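PDB 3KOP: uncharacterized protein from Arthrobacter sp., which is of unknown function but adopts a cyclophilin-like fold and belongs to the DUF3830 family. Local coordinates for residues Glu86-Phe100 with Leu139-Ala153. Sequence-based numbering, arbitrary orientation. Where two conformers were deposited one is given.
Sequences ENTTVTPIPGDVCYF and LLNGDTGWVPGNVFA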
ATOM      1  N   GLU F  86       4.940  11.815 -16.318  1.00 13.92           N
ATOM      2  CA  GLU F  86       4.634  11.371 -17.688  1.00 13.75           C
ATOM      3  C   GLU F  86       4.811   9.858 -17.768  1.00 13.10           C
ATOM      4  O   GLU F  86       5.904   9.346 -17.444  1.00 12.58           O
ATOM      5  CB  GLU F  86       5.585  12.063 -18.685  1.00 13.69           C
ATOM      6  CG  GLU F  86       5.126  11.999 -20.133  1.00 15.01           C
ATOM      7  CD  GLU F  86       6.148  12.579 -21.143  1.00 15.60           C
ATOM      8  OE1 GLU F  86       7.363  12.350 -20.982  1.00 14.35           O
ATOM      9  OE2 GLU F  86       5.700  13.231 -22.110  1.00 15.70           O
ATOM     10  N   ASN F  87       3.767   9.147 -18.208  1.00 12.66           N
ATOM     11  CA  ASN F  87       3.791   7.702 -18.357  1.00 12.63           C
ATOM     12  C   ASN F  87       4.340   7.002 -17.116  1.00 12.61           C
ATOM     13  O   ASN F  87       5.189   6.103 -17.217  1.00 12.20           O
ATOM     14  CB  ASN F  87       4.636   7.314 -19.576  1.00 13.03           C
ATOM     15  CG  ASN F  87       4.336   5.934 -20.095  1.00 13.74           C
ATOM     16  OD1 ASN F  87       3.179   5.552 -20.215  1.00 15.59           O
ATOM     17  ND2 ASN F  87       5.375   5.191 -20.477  1.00 11.18           N
ATOM     18  N   THR F  88       3.850   7.410 -15.954  1.00 12.51           N
ATOM     19  CA  THR F  88       4.430   6.953 -14.708  1.00 12.52           C
ATOM     20  C   THR F  88       3.997   5.543 -14.323  1.00 12.44           C
ATOM     21  O   THR F  88       2.909   5.027 -14.728  1.00 12.36           O
ATOM     22  CB  THR F  88       4.125   7.932 -13.571  1.00 13.36           C
ATOM     23  OG1 THR F  88       2.740   7.890 -13.273  1.00 12.34           O
ATOM     24  CG2 THR F  88       4.491   9.420 -13.978  1.00 13.00           C
ATOM     25  N   THR F  89       4.881   4.913 -13.564  1.00 12.11           N
ATOM     26  CA  THR F  89       4.600   3.654 -12.913  1.00 11.95           C
ATOM     27  C   THR F  89       5.086   3.657 -11.448  1.00 11.46           C
ATOM     28  O   THR F  89       6.061   4.356 -11.076  1.00 11.65           O
ATOM     29  CB  THR F  89       5.256   2.471 -13.686  1.00 11.58           C
ATOM     30  OG1 THR F  89       4.763   1.222 -13.187  1.00 11.70           O
ATOM     31  CG2 THR F  89       6.781   2.548 -13.558  1.00 10.26           C
ATOM     32  N   VAL F  90       4.388   2.886 -10.613  1.00 10.33           N
ATOM     33  CA  VAL F  90       4.981   2.455  -9.343  1.00 10.90           C
ATOM     34  C   VAL F  90       5.231   0.959  -9.309  1.00 11.35           C
ATOM     35  O   VAL F  90       5.655   0.424  -8.279  1.00 12.31           O
ATOM     36  CB  VAL F  90       4.190   2.905  -8.113  1.00 11.01           C
ATOM     37  CG1 VAL F  90       4.313   4.470  -7.986  1.00  9.64           C
ATOM     38  CG2 VAL F  90       2.711   2.423  -8.170  1.00  9.27           C
ATOM     39  N   THR F  91       4.966   0.301 -10.441  1.00 11.25           N
ATOM     40  CA  THR F  91       5.130  -1.114 -10.631  1.00 11.54           C
ATOM     41  C   THR F  91       5.989  -1.322 -11.880  1.00 11.97           C
ATOM     42  O   THR F  91       5.501  -1.853 -12.866  1.00 12.31           O
ATOM     43  CB  THR F  91       3.751  -1.841 -10.801  1.00 11.76           C
ATOM     44  OG1 THR F  91       2.985  -1.245 -11.858  1.00 11.23           O
ATOM     45  CG2 THR F  91       2.930  -1.781  -9.508  1.00  9.73           C
ATOM     46  N   PRO F  92       7.279  -0.918 -11.826  1.00 11.99           N
ATOM     47  CA  PRO F  92       8.097  -1.112 -13.001  1.00 12.33           C
ATOM     48  C   PRO F  92       8.347  -2.583 -13.336  1.00 12.96           C
ATOM     49  O   PRO F  92       8.429  -3.448 -12.437  1.00 13.27           O
ATOM     50  CB  PRO F  92       9.397  -0.400 -12.644  1.00 12.62           C
ATOM     51  CG  PRO F  92       9.470  -0.437 -11.171  1.00 12.31           C
ATOM     52  CD  PRO F  92       8.071  -0.428 -10.686  1.00 12.67           C
ATOM     53  N   ILE F  93       8.487  -2.850 -14.629  1.00 13.46           N
ATOM     54  CA  ILE F  93       8.583  -4.209 -15.145  1.00 13.83           C
ATOM     55  C   ILE F  93       9.899  -4.446 -15.880  1.00 13.53           C
ATOM     56  O   ILE F  93      10.621  -3.483 -16.174  1.00 13.03           O
ATOM     57  CB  ILE F  93       7.405  -4.512 -16.060  1.00 13.81           C
ATOM     58  CG1 ILE F  93       7.548  -3.780 -17.397  1.00 14.85           C
ATOM     59  CG2 ILE F  93       6.113  -4.156 -15.354  1.00 14.82           C
ATOM     60  CD1 ILE F  93       6.413  -4.162 -18.422  1.00 15.12           C
ATOM     61  N   PRO F  94      10.237  -5.742 -16.144  1.00 14.05           N
ATOM     62  CA  PRO F  94      11.531  -5.987 -16.771  1.00 13.95           C
ATOM     63  C   PRO F  94      11.633  -5.217 -18.085  1.00 13.45           C
ATOM     64  O   PRO F  94      10.699  -5.191 -18.857  1.00 12.73           O
ATOM     65  CB  PRO F  94      11.527  -7.499 -17.030  1.00 14.07           C
ATOM     66  CG  PRO F  94      10.598  -8.058 -15.992  1.00 15.02           C
ATOM     67  CD  PRO F  94       9.545  -6.999 -15.819  1.00 14.10           C
ATOM     68  N   GLY F  95      12.752  -4.578 -18.288  1.00 13.65           N
ATOM     69  CA  GLY F  95      12.995  -3.781 -19.473  1.00 13.93           C
ATOM     70  C   GLY F  95      12.655  -2.318 -19.374  1.00 13.55           C
ATOM     71  O   GLY F  95      13.043  -1.559 -20.239  1.00 14.41           O
ATOM     72  N   ASP F  96      11.918  -1.897 -18.355  1.00 13.42           N
ATOM     73  CA  ASP F  96      11.609  -0.478 -18.178  1.00 13.06           C
ATOM     74  C   ASP F  96      12.860   0.347 -17.898  1.00 13.20           C
ATOM     75  O   ASP F  96      13.789  -0.068 -17.145  1.00 13.61           O
ATOM     76  CB  ASP F  96      10.720  -0.213 -16.981  1.00 13.07           C
ATOM     77  CG  ASP F  96       9.269  -0.513 -17.205  1.00 14.07           C
ATOM     78  OD1 ASP F  96       8.806  -0.678 -18.358  1.00 13.82           O
ATOM     79  OD2 ASP F  96       8.573  -0.545 -16.157  1.00 12.42           O
ATOM     80  N   VAL F  97      12.843   1.529 -18.472  1.00 12.75           N
ATOM     81  CA  VAL F  97      13.830   2.541 -18.196  1.00 12.79           C
ATOM     82  C   VAL F  97      13.096   3.752 -17.700  1.00 13.00           C
ATOM     83  O   VAL F  97      12.175   4.285 -18.372  1.00 14.03           O
ATOM     84  CB  VAL F  97      14.745   2.871 -19.419  1.00 13.25           C
ATOM     85  CG1 VAL F  97      15.843   3.840 -18.994  1.00 11.21           C
ATOM     86  CG2 VAL F  97      15.329   1.603 -20.046  1.00 12.46           C
ATOM     87  N   CYS F  98      13.459   4.185 -16.493  1.00 13.58           N
ATOM     88  CA  CYS F  98      12.714   5.226 -15.787  1.00 13.43           C
ATOM     89  C   CYS F  98      13.507   6.501 -15.501  1.00 13.48           C
ATOM     90  O   CYS F  98      14.726   6.463 -15.312  1.00 14.22           O
ATOM     91  CB  CYS F  98      12.211   4.669 -14.466  1.00 13.86           C
ATOM     92  SG  CYS F  98      10.862   3.480 -14.654  1.00 14.47           S
ATOM     93  N   TYR F  99      12.777   7.604 -15.412  1.00 13.58           N
ATOM     94  CA  TYR F  99      13.308   8.918 -15.086  1.00 13.52           C
ATOM     95  C   TYR F  99      12.572   9.421 -13.848  1.00 13.63           C
ATOM     96  O   TYR F  99      11.331   9.433 -13.818  1.00 13.76           O
ATOM     97  CB  TYR F  99      13.074   9.850 -16.266  1.00 13.28           C
ATOM     98  CG  TYR F  99      13.560  11.298 -16.181  1.00 13.59           C
ATOM     99  CD1 TYR F  99      13.026  12.201 -15.262  1.00 14.11           C
ATOM    100  CD2 TYR F  99      14.457  11.788 -17.090  1.00 14.57           C
ATOM    101  CE1 TYR F  99      13.424  13.510 -15.247  1.00 14.38           C
ATOM    102  CE2 TYR F  99      14.864  13.097 -17.079  1.00 14.18           C
ATOM    103  CZ  TYR F  99      14.370  13.953 -16.148  1.00 15.09           C
ATOM    104  OH  TYR F  99      14.757  15.289 -16.158  1.00 15.45           O
ATOM    105  N   PHE F 100      13.347   9.847 -12.847  1.00 14.26           N
ATOM    106  CA  PHE F 100      12.824  10.488 -11.650  1.00 14.67           C
ATOM    107  C   PHE F 100      13.521  11.823 -11.445  1.00 16.11           C
ATOM    108  O   PHE F 100      14.766  11.924 -11.595  1.00 15.31           O
ATOM    109  CB  PHE F 100      13.138   9.673 -10.383  1.00 14.42           C
ATOM    110  CG  PHE F 100      12.752   8.214 -10.454  1.00 14.96           C
ATOM    111  CD1 PHE F 100      13.587   7.267 -11.076  1.00 14.30           C
ATOM    112  CD2 PHE F 100      11.593   7.764  -9.836  1.00 14.04           C
ATOM    113  CE1 PHE F 100      13.252   5.927 -11.098  1.00 14.16           C
ATOM    114  CE2 PHE F 100      11.264   6.390  -9.843  1.00 13.09           C
ATOM    115  CZ  PHE F 100      12.075   5.495 -10.482  1.00 13.70           C
ATOM    116  N   LEU F 139       7.832   0.707  -6.396  1.00 11.94           N
ATOM    117  CA  LEU F 139       8.456   2.009  -6.247  1.00 12.21           C
ATOM    118  C   LEU F 139       7.844   2.718  -5.048  1.00 12.45           C
ATOM    119  O   LEU F 139       6.996   3.638  -5.137  1.00 12.16           O
ATOM    120  CB  LEU F 139       8.370   2.823  -7.536  1.00 12.52           C
ATOM    121  CG  LEU F 139       9.522   2.527  -8.533  1.00 13.63           C
ATOM    122  CD1 LEU F 139       9.241   3.140  -9.885  1.00 11.01           C
ATOM    123  CD2 LEU F 139      10.886   3.054  -7.980  1.00 13.80           C
ATOM    124  N   LEU F 140       8.301   2.256  -3.894  1.00 12.34           N
ATOM    125  CA  LEU F 140       7.733   2.640  -2.600  1.00 12.95           C
ATOM    126  C   LEU F 140       8.835   2.530  -1.557  1.00 12.20           C
ATOM    127  O   LEU F 140       9.536   1.524  -1.517  1.00 11.87           O
ATOM    128  CB  LEU F 140       6.599   1.668  -2.271  1.00 13.54           C
ATOM    129  CG  LEU F 140       5.924   1.648  -0.918  1.00 17.47           C
ATOM    130  CD1 LEU F 140       5.423   2.968  -0.535  1.00 18.65           C
ATOM    131  CD2 LEU F 140       4.763   0.646  -0.945  1.00 20.95           C
ATOM    132  N   ASN F 141       8.994   3.573  -0.748  1.00 12.14           N
ATOM    133  CA  ASN F 141      10.018   3.610   0.283  1.00 11.62           C
ATOM    134  C   ASN F 141       9.511   4.238   1.580  1.00 10.99           C
ATOM    135  O   ASN F 141       8.445   4.847   1.646  1.00 10.42           O
ATOM    136  CB  ASN F 141      11.301   4.306  -0.207  1.00 12.00           C
ATOM    137  CG  ASN F 141      11.139   5.828  -0.412  1.00 12.81           C
ATOM    138  OD1 ASN F 141      10.613   6.551   0.441  1.00 13.44           O
ATOM    139  ND2 ASN F 141      11.673   6.319  -1.527  1.00 14.89           N
ATOM    140  N   GLY F 142      10.285   4.024   2.630  1.00  9.92           N
ATOM    141  CA  GLY F 142       9.964   4.519   3.953  1.00 10.06           C
ATOM    142  C   GLY F 142      10.298   5.975   4.243  1.00  9.94           C
ATOM    143  O   GLY F 142      10.085   6.417   5.349  1.00 10.23           O
ATOM    144  N   ASP F 143      10.810   6.709   3.256  1.00 10.15           N
ATOM    145  CA  ASP F 143      11.049   8.160   3.354  1.00 10.64           C
ATOM    146  C   ASP F 143       9.767   8.917   3.033  1.00 10.96           C
ATOM    147  O   ASP F 143       9.367   9.824   3.790  1.00  9.94           O
ATOM    148  CB  ASP F 143      12.104   8.635   2.340  1.00 11.02           C
ATOM    149  CG  ASP F 143      13.487   8.005   2.527  1.00 12.80           C
ATOM    150  OD1 ASP F 143      13.817   7.537   3.624  1.00 12.31           O
ATOM    151  OD2 ASP F 143      14.305   8.053   1.554  1.00 16.13           O
ATOM    152  N   THR F 144       9.143   8.582   1.894  1.00 11.97           N
ATOM    153  CA  THR F 144       7.983   9.339   1.405  1.00 13.25           C
ATOM    154  C   THR F 144       6.773   8.506   0.968  1.00 12.66           C
ATOM    155  O   THR F 144       5.720   9.087   0.769  1.00 12.85           O
ATOM    156  CB  THR F 144       8.332  10.297   0.222  1.00 14.09           C
ATOM    157  OG1 THR F 144       8.781   9.518  -0.900  1.00 17.73           O
ATOM    158  CG2 THR F 144       9.419  11.342   0.633  1.00 17.70           C
ATOM    159  N   GLY F 145       6.895   7.177   0.858  1.00 11.72           N
ATOM    160  CA  GLY F 145       5.791   6.373   0.312  1.00 12.36           C
ATOM    161  C   GLY F 145       6.061   6.063  -1.143  1.00 11.73           C
ATOM    162  O   GLY F 145       7.169   5.674  -1.483  1.00 11.70           O
ATOM    163  N   TRP F 146       5.066   6.267  -2.003  1.00 11.33           N
ATOM    164  CA  TRP F 146       5.191   5.982  -3.414  1.00 11.32           C
ATOM    165  C   TRP F 146       6.111   6.989  -4.114  1.00 12.27           C
ATOM    166  O   TRP F 146       6.054   8.183  -3.830  1.00 11.96           O
ATOM    167  CB  TRP F 146       3.804   5.976  -4.086  1.00 12.01           C
ATOM    168  CG  TRP F 146       2.879   4.909  -3.590  1.00 10.53           C
ATOM    169  CD1 TRP F 146       1.767   5.087  -2.796  1.00 11.42           C
ATOM    170  CD2 TRP F 146       2.924   3.501  -3.893  1.00 10.38           C
ATOM    171  NE1 TRP F 146       1.150   3.885  -2.570  1.00 11.79           N
ATOM    172  CE2 TRP F 146       1.855   2.892  -3.198  1.00 10.56           C
ATOM    173  CE3 TRP F 146       3.791   2.694  -4.627  1.00 11.00           C
ATOM    174  CZ2 TRP F 146       1.578   1.527  -3.294  1.00 11.54           C
ATOM    175  CZ3 TRP F 146       3.524   1.326  -4.730  1.00 12.77           C
ATOM    176  CH2 TRP F 146       2.426   0.755  -4.057  1.00 11.61           C
ATOM    177  N   VAL F 147       6.980   6.479  -4.983  1.00 12.19           N
ATOM    178  CA  VAL F 147       7.929   7.269  -5.756  0.50 12.74           C
ATOM    179  C   VAL F 147       7.761   6.934  -7.252  1.00 12.80           C
ATOM    180  O   VAL F 147       8.537   6.160  -7.804  1.00 12.12           O
ATOM    181  CB  VAL F 147       9.380   6.911  -5.346  0.50 13.06           C
ATOM    182  CG1 VAL F 147      10.387   7.843  -6.032  0.50 12.50           C
ATOM    183  CG2 VAL F 147       9.528   6.928  -3.803  0.50 13.96           C
ATOM    184  N   PRO F 148       6.740   7.481  -7.910  1.00 12.72           N
ATOM    185  CA  PRO F 148       6.546   7.121  -9.301  1.00 13.20           C
ATOM    186  C   PRO F 148       7.698   7.537 -10.214  1.00 13.20           C
ATOM    187  O   PRO F 148       8.302   8.602 -10.013  1.00 12.85           O
ATOM    188  CB  PRO F 148       5.244   7.833  -9.692  1.00 13.62           C
ATOM    189  CG  PRO F 148       4.629   8.368  -8.398  1.00 14.65           C
ATOM    190  CD  PRO F 148       5.749   8.468  -7.416  1.00 13.98           C
ATOM    191  N   GLY F 149       8.015   6.678 -11.178  1.00 13.27           N
ATOM    192  CA  GLY F 149       9.017   6.962 -12.181  1.00 13.46           C
ATOM    193  C   GLY F 149       8.372   7.132 -13.553  1.00 13.22           C
ATOM    194  O   GLY F 149       7.426   6.421 -13.897  1.00 12.71           O
ATOM    195  N   ASN F 150       8.894   8.071 -14.353  1.00 13.04           N
ATOM    196  CA  ASN F 150       8.451   8.208 -15.765  1.00 13.05           C
ATOM    197  C   ASN F 150       9.077   7.085 -16.579  1.00 12.61           C
ATOM    198  O   ASN F 150      10.314   6.987 -16.659  1.00 13.55           O
ATOM    199  CB  ASN F 150       8.906   9.543 -16.409  1.00 13.14           C
ATOM    200  CG  ASN F 150       8.213  10.777 -15.851  1.00 13.51           C
ATOM    201  OD1 ASN F 150       7.411  10.699 -14.922  1.00 14.05           O
ATOM    202  ND2 ASN F 150       8.485  11.936 -16.466  1.00 13.33           N
ATOM    203  N   VAL F 151       8.267   6.241 -17.202  1.00 12.76           N
ATOM    204  CA  VAL F 151       8.789   5.149 -18.034  1.00 11.88           C
ATOM    205  C   VAL F 151       8.993   5.736 -19.433  1.00 12.91           C
ATOM    206  O   VAL F 151       8.021   6.095 -20.125  1.00 12.44           O
ATOM    207  CB  VAL F 151       7.819   3.924 -18.126  1.00 12.35           C
ATOM    208  CG1 VAL F 151       8.372   2.864 -19.118  1.00 11.38           C
ATOM    209  CG2 VAL F 151       7.538   3.304 -16.743  1.00 11.52           C
ATOM    210  N   PHE F 152      10.254   5.849 -19.858  1.00 12.62           N
ATOM    211  CA  PHE F 152      10.542   6.573 -21.112  1.00 13.23           C
ATOM    212  C   PHE F 152      11.270   5.750 -22.175  1.00 13.44           C
ATOM    213  O   PHE F 152      11.486   6.221 -23.292  1.00 14.34           O
ATOM    214  CB  PHE F 152      11.328   7.876 -20.808  1.00 12.56           C
ATOM    215  CG  PHE F 152      12.790   7.658 -20.482  1.00 13.72           C
ATOM    216  CD1 PHE F 152      13.202   7.442 -19.165  1.00 13.25           C
ATOM    217  CD2 PHE F 152      13.753   7.684 -21.484  1.00 14.17           C
ATOM    218  CE1 PHE F 152      14.507   7.251 -18.858  1.00 14.22           C
ATOM    219  CE2 PHE F 152      15.084   7.472 -21.167  1.00 14.43           C
ATOM    220  CZ  PHE F 152      15.459   7.254 -19.858  1.00 13.37           C
ATOM    221  N   ALA F 153      11.643   4.530 -21.829  1.00 13.46           N
ATOM    222  CA  ALA F 153      12.261   3.632 -22.769  1.00 13.78           C
ATOM    223  C   ALA F 153      12.041   2.195 -22.358  1.00 14.11           C
ATOM    224  O   ALA F 153      11.723   1.894 -21.175  1.00 14.77           O
ATOM    225  CB  ALA F 153      13.731   3.925 -22.928  1.00 13.36           C
TER
HETATM  226  O   HOH W   1       9.190  -0.029 -20.853  1.00 23.96           O
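Leu139 donates its backbone N-H to Val90 O and sends its two methyls to the Phe100 ring, CD1 arriving at the ring edge, while Pro92 packs on CD1. Trp146 crosses Val90 at about a right angle, its CE3 lying 3.5 Å from Val90 CB; the indole also meets Trp146 of a neighbouring subunit. Phe100 CE2 comes within 3.3 Å of Gly149 CA, where a side chain would clash with the ring. Gly149 exchanges two backbone hydrogen bonds with Thr89, as Asn150 does with Tyr99. Asn150 OD1 accepts a hydrogen bond from Glu86 N (3.0 Å), which arrives from well above the side-chain carbonyl plane, and ND2 hydrogen-bonds Gly84 O and Thr47 OG1. A leucine in place of Asn150 would probably leave Glu86 N and Gly84 O without their amide partner, and Glu86 held mainly through its carboxylate, which bonds Thr47 and Arg46 N. Val151 pushes CG2 against Thr89 CG2, a tight 3.4 Å, and its O takes a nearly straight bond (177°) from Asn87 ND2. Phe152 and Ala153 both face Val97 in a classic beta bulge, Phe152 N bonding Val97 O and Val97 N bonding Ala153 O. Strand 149-153 thus joins 88-89 and 96-100 in one antiparallel sheet, while two asparagine amides satisfy backbone polar groups in a largely buried contact.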